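Local structure of putative uncharacterized protein (Ustilago maydis, 4GNX) at residues I139-D143 and L234-Y238. The protein binds single-stranded DNA as an OB-fold subunit of three-chain replication protein A, probably protecting exposed strands during DNA replication and repair. Residues are numbered along the deposited sequence; the frame is centred on the assembly and turned at random.
Sequences IGILD and LRGWY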
# COMPACT_ATOMS: atom_id res chain seq x y z
N ILE C 139 2.30 17.87 -22.00
CA ILE C 139 3.04 18.74 -22.92
C ILE C 139 2.98 20.22 -22.49
O ILE C 139 2.00 20.66 -21.87
CB ILE C 139 2.56 18.57 -24.38
CG1 ILE C 139 3.58 19.18 -25.36
CG2 ILE C 139 1.14 19.11 -24.56
CD1 ILE C 139 3.37 18.80 -26.80
N GLY C 140 4.03 20.98 -22.80
CA GLY C 140 4.09 22.40 -22.47
C GLY C 140 5.40 23.04 -22.85
O GLY C 140 6.35 22.36 -23.25
N ILE C 141 5.46 24.37 -22.72
CA ILE C 141 6.68 25.11 -22.98
C ILE C 141 7.56 25.03 -21.75
O ILE C 141 7.08 25.18 -20.63
CB ILE C 141 6.39 26.61 -23.30
CG1 ILE C 141 5.43 26.76 -24.50
CG2 ILE C 141 7.69 27.39 -23.52
CD1 ILE C 141 6.04 26.57 -25.88
N LEU C 142 8.85 24.75 -21.98
CA LEU C 142 9.87 24.90 -20.94
C LEU C 142 10.15 26.39 -20.73
O LEU C 142 10.49 27.10 -21.67
CB LEU C 142 11.17 24.19 -21.34
CG LEU C 142 12.40 24.48 -20.46
CD1 LEU C 142 12.31 23.72 -19.15
CD2 LEU C 142 13.69 24.14 -21.19
N ASP C 143 9.98 26.84 -19.50
CA ASP C 143 10.23 28.23 -19.16
C ASP C 143 11.71 28.43 -18.77
O ASP C 143 12.42 29.26 -19.35
CB ASP C 143 9.30 28.67 -18.02
CG ASP C 143 9.61 30.06 -17.53
OD1 ASP C 143 9.30 31.03 -18.26
OD2 ASP C 143 10.16 30.18 -16.42
N LEU C 234 1.34 25.30 -29.14
CA LEU C 234 2.07 25.94 -28.03
C LEU C 234 3.16 26.90 -28.53
O LEU C 234 3.27 28.03 -28.04
CB LEU C 234 2.69 24.89 -27.09
CG LEU C 234 1.74 24.07 -26.21
CD1 LEU C 234 2.40 22.77 -25.78
CD2 LEU C 234 1.26 24.85 -24.99
N ARG C 235 3.94 26.44 -29.51
CA ARG C 235 4.93 27.28 -30.19
C ARG C 235 4.26 28.56 -30.69
O ARG C 235 4.69 29.66 -30.36
CB ARG C 235 5.58 26.51 -31.35
CG ARG C 235 6.47 27.35 -32.26
CD ARG C 235 7.92 27.42 -31.78
NE ARG C 235 8.09 28.29 -30.63
CZ ARG C 235 8.50 27.89 -29.43
NH1 ARG C 235 8.78 26.61 -29.21
NH2 ARG C 235 8.62 28.76 -28.44
N GLY C 236 3.18 28.40 -31.47
CA GLY C 236 2.41 29.53 -31.98
C GLY C 236 1.87 30.39 -30.86
O GLY C 236 1.98 31.62 -30.89
N TRP C 237 1.28 29.74 -29.85
CA TRP C 237 0.68 30.44 -28.73
C TRP C 237 1.68 31.21 -27.92
O TRP C 237 1.50 32.41 -27.69
CB TRP C 237 -0.07 29.46 -27.83
CG TRP C 237 -0.19 29.93 -26.41
CD1 TRP C 237 -1.06 30.89 -25.90
CD2 TRP C 237 0.59 29.48 -25.26
NE1 TRP C 237 -0.88 31.05 -24.55
CE2 TRP C 237 0.10 30.24 -24.10
CE3 TRP C 237 1.61 28.56 -25.07
CZ2 TRP C 237 0.61 30.06 -22.83
CZ3 TRP C 237 2.12 28.39 -23.78
CH2 TRP C 237 1.64 29.13 -22.69
N TYR C 238 2.74 30.54 -27.49
CA TYR C 238 3.72 31.16 -26.62
C TYR C 238 4.40 32.37 -27.27
O TYR C 238 4.61 33.39 -26.63
CB TYR C 238 4.76 30.14 -26.16
CG TYR C 238 5.69 30.66 -25.09
CD1 TYR C 238 5.27 30.73 -23.76
CD2 TYR C 238 6.99 31.08 -25.39
CE1 TYR C 238 6.11 31.21 -22.77
CE2 TYR C 238 7.83 31.56 -24.41
CZ TYR C 238 7.39 31.62 -23.10
OH TYR C 238 8.22 32.09 -22.11
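The carbonyl oxygen of Leu234 accepts the helical hydrogen bond from Tyr238 N (2.6 Å), and the CD1 methyl of Ile141 rests against the same oxygen at 3.8 Å. Because the oxygen already accepts a helical bond, an apolar neighbour beside it costs little. Ile141 suits the place because its two branches do different work. CG2, set anti to the backbone N, lies over one face of the Tyr238 ring in a CH-pi contact, 4.0 Å from the centroid and only 3° off the ring normal. CG1, beside the backbone N (chi1 -57°), meets the edge of the Trp237 indole at CZ3 (3.8 Å) and carries CD1 on to Tyr238 CB. The isoleucine thus touches both aromatic residues, one ring over its face and the other at its edge. Further back along the strand, Leu234 CD1 lies against the backbone, meeting Gly140 CA at 3.7 Å, and also packs on Ile139 CG1. Val198 of the adjoining strand touches Ile139, Ile141 and Leu234. At the margin, Arg235 brings its guanidinium obliquely to Ile141 CD1, with NH2 4.2 Å away. Its polar partners lie elsewhere: NE forms a salt bridge with Asp239, internal to the helix, and NH2 bonds to Lys196 O, tying the helix to the chain just before strand 198-207. Helix 229-242 is joined in this way to strand 135-152 of the second OB-fold domain, whose sheet pairs that strand with 159-168 and 198-207. The bound DNA is about 15 Å from the contact at nearest atoms. Aliphatic branches set against aromatic carbon imply an attachment made by dispersion and exclusion of water, with a polar tie, from Arg235 to Lys196 O, at its margin.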